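Branched-chain alpha-ketoacid decarboxylase (PDB 2VBF) probably decarboxylates branched-chain and aromatic alpha-keto acids to aldehydes, using thiamine diphosphate and a magnesium ion as cofactors. Local coordinates at residues L389-E394 and E534-V539; G436-I439 and R445-L448. All blocks are in the same frame, centred on the assembly; numbering follows the deposited sequence.

Contact 1 of 2, residues L389-E394 and E534-V539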
loop_
_atom_site.group_PDB
_atom_site.type_symbol
_atom_site.label_atom_id
_atom_site.label_comp_id
_atom_site.label_asym_id
_atom_site.label_seq_id
_atom_site.Cartn_x
_atom_site.Cartn_y
_atom_site.Cartn_z
ATOM N N LEU A 389 10.117 -25.146 -22.706
ATOM C CA LEU A 389 9.599 -26.014 -21.654
ATOM C C LEU A 389 8.214 -25.654 -21.141
ATOM O O LEU A 389 7.643 -26.419 -20.363
ATOM C CB LEU A 389 10.575 -26.059 -20.478
ATOM C CG LEU A 389 11.908 -26.739 -20.780
ATOM C CD1 LEU A 389 12.885 -26.468 -19.648
ATOM C CD2 LEU A 389 11.694 -28.247 -21.002
ATOM N N THR A 390 7.673 -24.500 -21.536
ATOM C CA THR A 390 6.306 -24.152 -21.153
ATOM C C THR A 390 5.363 -25.042 -21.961
ATOM O O THR A 390 5.643 -25.369 -23.121
ATOM C CB THR A 390 5.999 -22.639 -21.340
ATOM O OG1 THR A 390 6.679 -21.886 -20.327
ATOM C CG2 THR A 390 4.521 -22.353 -21.205
ATOM N N GLN A 391 4.280 -25.468 -21.313
ATOM C CA GLN A 391 3.310 -26.393 -21.890
ATOM C C GLN A 391 1.992 -25.698 -22.242
ATOM O O GLN A 391 1.776 -24.524 -21.925
ATOM C CB GLN A 391 3.027 -27.521 -20.883
ATOM C CG GLN A 391 4.256 -28.351 -20.527
ATOM C CD GLN A 391 4.024 -29.332 -19.384
ATOM O OE1 GLN A 391 2.913 -29.474 -18.869
ATOM N NE2 GLN A 391 5.089 -30.027 -18.987
ATOM N N SER A 392 1.116 -26.436 -22.912
ATOM C CA SER A 392 -0.261 -25.994 -23.123
ATOM C C SER A 392 -1.013 -25.881 -21.790
ATOM O O SER A 392 -0.621 -26.497 -20.786
ATOM C CB SER A 392 -0.991 -26.978 -24.035
ATOM O OG SER A 392 -1.022 -28.267 -23.446
ATOM N N ASN A 393 -2.098 -25.108 -21.791
ATOM C CA ASN A 393 -2.934 -24.875 -20.609
ATOM C C ASN A 393 -2.138 -24.382 -19.393
ATOM O O ASN A 393 -2.353 -24.835 -18.269
ATOM C CB ASN A 393 -3.745 -26.136 -20.246
ATOM C CG ASN A 393 -4.931 -25.845 -19.286
ATOM O OD1 ASN A 393 -5.552 -24.767 -19.315
ATOM N ND2 ASN A 393 -5.254 -26.825 -18.449
ATOM N N GLU A 394 -1.204 -23.472 -19.630
ATOM C CA GLU A 394 -0.488 -22.782 -18.544
ATOM C C GLU A 394 -0.729 -21.291 -18.614
ATOM O O GLU A 394 -1.105 -20.768 -19.661
ATOM C CB GLU A 394 1.018 -23.011 -18.643
ATOM C CG GLU A 394 1.449 -24.425 -18.371
ATOM C CD GLU A 394 2.957 -24.604 -18.445
ATOM O OE1 GLU A 394 3.640 -23.879 -19.204
ATOM O OE2 GLU A 394 3.460 -25.484 -17.757
ATOM N N GLU A 534 10.856 -31.303 -13.260
ATOM C CA GLU A 534 10.447 -31.822 -11.955
ATOM C C GLU A 534 9.178 -31.099 -11.506
ATOM O O GLU A 534 8.178 -31.735 -11.151
ATOM C CB GLU A 534 11.600 -31.607 -10.959
ATOM C CG GLU A 534 11.391 -32.092 -9.528
ATOM C CD GLU A 534 12.510 -31.628 -8.585
ATOM O OE1 GLU A 534 13.467 -30.975 -9.061
ATOM O OE2 GLU A 534 12.428 -31.911 -7.372
ATOM N N ALA A 535 9.225 -29.769 -11.541
ATOM C CA ALA A 535 8.079 -28.928 -11.149
ATOM C C ALA A 535 6.847 -29.218 -12.007
ATOM O O ALA A 535 5.764 -29.497 -11.473
ATOM C CB ALA A 535 8.453 -27.440 -11.238
ATOM N N GLN A 536 7.016 -29.185 -13.327
ATOM C CA GLN A 536 5.910 -29.442 -14.263
ATOM C C GLN A 536 5.252 -30.809 -14.077
ATOM O O GLN A 536 4.035 -30.946 -14.192
ATOM C CB GLN A 536 6.401 -29.324 -15.701
ATOM C CG GLN A 536 6.736 -27.914 -16.096
ATOM C CD GLN A 536 5.514 -27.101 -16.421
ATOM O OE1 GLN A 536 4.440 -27.305 -15.851
ATOM N NE2 GLN A 536 5.668 -26.163 -17.343
ATOM N N ALA A 537 6.069 -31.818 -13.797
ATOM C CA ALA A 537 5.574 -33.179 -13.559
ATOM C C ALA A 537 4.740 -33.278 -12.287
ATOM O O ALA A 537 3.716 -33.958 -12.257
ATOM C CB ALA A 537 6.751 -34.155 -13.493
ATOM N N ASP A 538 5.176 -32.579 -11.241
ATOM C CA ASP A 538 4.573 -32.675 -9.919
ATOM C C ASP A 538 3.506 -31.593 -9.763
ATOM O O ASP A 538 3.773 -30.505 -9.255
ATOM C CB ASP A 538 5.678 -32.539 -8.865
ATOM C CG ASP A 538 5.172 -32.611 -7.439
ATOM O OD1 ASP A 538 4.028 -33.044 -7.180
ATOM O OD2 ASP A 538 5.954 -32.212 -6.556
ATOM N N VAL A 539 2.291 -31.909 -10.196
ATOM C CA VAL A 539 1.175 -30.948 -10.182
ATOM C C VAL A 539 0.546 -30.720 -8.797
ATOM O O VAL A 539 -0.284 -29.823 -8.633
ATOM C CB VAL A 539 0.059 -31.373 -11.179
ATOM C CG1 VAL A 539 0.622 -31.521 -12.582
ATOM C CG2 VAL A 539 -0.622 -32.673 -10.711
#
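Q536, at the end of helix 525-537, reaches across to Q391, in the loop after helix 379-389, and to E394, the first residue of strand 394-398: the carboxylate of E394 meets its amide nearly in plane, and the amide of Q391 stacks on it. The two chain segments stay well apart, with 8.6 Å between the CA atoms of Q391 and Q536, so long side chains make the connection.

The polar part is the pair of Q536 and E394. Their amide and carboxylate planes lie 8° apart, and Q536 NE2 donates to E394 OE2. At 2.3 Å between NE2 and OE2 the modelled bond is very short, so its exact length is doubtful. Q536 OE1, an acceptor like E394 OE2, lies 2.8 Å from that oxygen, a proximity that is not a hydrogen bond. Within the 389-394 segment, Q391 N donates to E394 OE1 at 2.7 Å, though the position of OE1 is less certain. If both bonds hold, the carboxylate would link the loop to the strand start and to the helix.

Packing supplies the rest. The amides of Q391 and Q536 come from opposite directions and stack with planes 5° apart, their CD atoms 4.0 Å from each other, while Q391 NE2 rests 3.6 Å from Q536 CB. A bend at Q536 chi2 (-79°) turns its amide so that the Q391 amide lies over its face while the E394 carboxylate meets it nearly in its own plane. L389 packs on V529 and M532 of helix 525-537.

The arrangement belongs to an alpha/beta fold, the parallel-sheet C-terminal domain of thiamine diphosphate enzymes: a helix end from late in the chain is joined to the loop before an inner strand and to that strand's first residue, at the end remote from the cofactor-binding loops.

Contact 2 of 2, residues G436-I439 and R445-L448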
loop_
_atom_site.group_PDB
_atom_site.type_symbol
_atom_site.label_atom_id
_atom_site.label_comp_id
_atom_site.label_asym_id
_atom_site.label_seq_id
_atom_site.Cartn_x
_atom_site.Cartn_y
_atom_site.Cartn_z
ATOM N N GLY A 436 -4.008 -15.040 -7.287
ATOM C CA GLY A 436 -5.427 -14.785 -7.575
ATOM C C GLY A 436 -5.906 -15.465 -8.848
ATOM O O GLY A 436 -6.970 -16.089 -8.885
ATOM N N SER A 437 -5.117 -15.327 -9.900
ATOM C CA SER A 437 -5.398 -15.958 -11.180
ATOM C C SER A 437 -5.379 -17.491 -11.044
ATOM O O SER A 437 -6.236 -18.176 -11.603
ATOM C CB SER A 437 -4.390 -15.493 -12.226
ATOM O OG SER A 437 -4.675 -16.048 -13.500
ATOM N N GLN A 438 -4.424 -18.023 -10.289
ATOM C CA GLN A 438 -4.347 -19.470 -10.040
ATOM C C GLN A 438 -5.576 -20.017 -9.322
ATOM O O GLN A 438 -6.022 -21.128 -9.630
ATOM C CB GLN A 438 -3.081 -19.820 -9.254
ATOM C CG GLN A 438 -2.873 -21.308 -8.986
ATOM C CD GLN A 438 -2.713 -22.133 -10.253
ATOM O OE1 GLN A 438 -1.594 -22.393 -10.689
ATOM N NE2 GLN A 438 -3.840 -22.541 -10.851
ATOM N N ILE A 439 -6.105 -19.250 -8.363
ATOM C CA ILE A 439 -7.348 -19.578 -7.656
ATOM C C ILE A 439 -8.523 -19.544 -8.639
ATOM O O ILE A 439 -9.400 -20.421 -8.608
ATOM C CB ILE A 439 -7.588 -18.601 -6.472
ATOM C CG1 ILE A 439 -6.573 -18.876 -5.352
ATOM C CG2 ILE A 439 -9.022 -18.718 -5.938
ATOM C CD1 ILE A 439 -6.440 -17.763 -4.303
ATOM N N ARG A 445 -2.040 -24.274 -14.943
ATOM C CA ARG A 445 -0.841 -24.203 -14.095
ATOM C C ARG A 445 -0.165 -22.857 -14.306
ATOM O O ARG A 445 0.243 -22.535 -15.413
ATOM C CB ARG A 445 0.159 -25.328 -14.401
ATOM C CG ARG A 445 1.309 -25.490 -13.367
ATOM C CD ARG A 445 0.944 -26.521 -12.328
ATOM N NE ARG A 445 1.813 -26.569 -11.148
ATOM C CZ ARG A 445 2.752 -27.488 -10.915
ATOM N NH1 ARG A 445 3.030 -28.429 -11.814
ATOM N NH2 ARG A 445 3.437 -27.460 -9.777
ATOM N N HIS A 446 -0.025 -22.108 -13.220
ATOM C CA HIS A 446 0.628 -20.811 -13.251
ATOM C C HIS A 446 2.123 -20.900 -12.996
ATOM O O HIS A 446 2.569 -21.537 -12.024
ATOM C CB HIS A 446 -0.033 -19.858 -12.261
ATOM C CG HIS A 446 -1.357 -19.350 -12.733
ATOM N ND1 HIS A 446 -2.382 -20.198 -13.112
ATOM C CD2 HIS A 446 -1.830 -18.090 -12.892
ATOM C CE1 HIS A 446 -3.428 -19.475 -13.481
ATOM N NE2 HIS A 446 -3.114 -18.194 -13.372
ATOM N N LEU A 447 2.865 -20.254 -13.884
ATOM C CA LEU A 447 4.297 -20.077 -13.785
ATOM C C LEU A 447 4.563 -18.585 -13.591
ATOM O O LEU A 447 4.234 -17.778 -14.462
ATOM C CB LEU A 447 4.979 -20.566 -15.062
ATOM C CG LEU A 447 5.160 -22.088 -15.205
ATOM C CD1 LEU A 447 3.833 -22.828 -15.332
ATOM C CD2 LEU A 447 6.046 -22.374 -16.389
ATOM N N LEU A 448 5.121 -18.234 -12.428
ATOM C CA LEU A 448 5.467 -16.850 -12.077
ATOM C C LEU A 448 6.955 -16.579 -12.215
ATOM O O LEU A 448 7.769 -17.324 -11.684
ATOM C CB LEU A 448 5.065 -16.555 -10.631
ATOM C CG LEU A 448 5.471 -15.196 -10.048
ATOM C CD1 LEU A 448 4.785 -14.056 -10.822
ATOM C CD2 LEU A 448 5.164 -15.124 -8.570
#
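A beta-alpha-beta crossover of the C-terminal thiamine diphosphate-binding domain runs from strand 417-419 through helix 430-440 to strand 445-451, and this contact closes its second half, helix against strand. H446 projects from the strand toward the helix. Its NE2 shares a hydrogen bond of 2.7 Å with S437 OG, which lies at the ring edge, in plane; T85 OG1 is a second partner of that hydroxyl. Over one ring face sits Q438, whose CB makes a CH-pi contact 4.0 Å from the H446 ring centroid. The Q438 side chain leaves the helix with CG opposite the backbone N (chi1 -178°) and bends at chi2 (62°), which brings OE1 to H446 N at 3.0 Å as its acceptor. That N-H arrives tilted 32° from the amide carbonyl plane. Replacing H446 by a phenylalanine would probably leave S437 without its strand partner and the carbonyl of S444, which H446 ND1 also bonds, with one donor fewer. Q438 NE2 donates to that same carbonyl, so the glutamine amide is held at both ends. Both ring nitrogens are thus engaged, and the imidazole is held against rotation while its buried polar atoms are satisfied.

Strand 445-451, which supplies half of contact 2, also packs against contact 1; the centres of the two contacts lie 12 Å apart. H446 turns to helix 430-440 in contact 2, whereas the neighbouring L447 packs against T390, E394 and Q536 of contact 1. R445 bridges the two: its NH1 lies 3.0 Å from A535 O, a probable hydrogen bond to the end of helix 525-537, while its NE bonds N471 O, and its backbone O packs 3.4 Å from E394 CB in the adjacent strand. Neither contact touches the cofactor. Strand 445-451 leads instead to D452, a magnesium ligand, just as strand 394-398 leads to T402 of the thiamine diphosphate site, so both contacts lie at the strand ends opposite the active site.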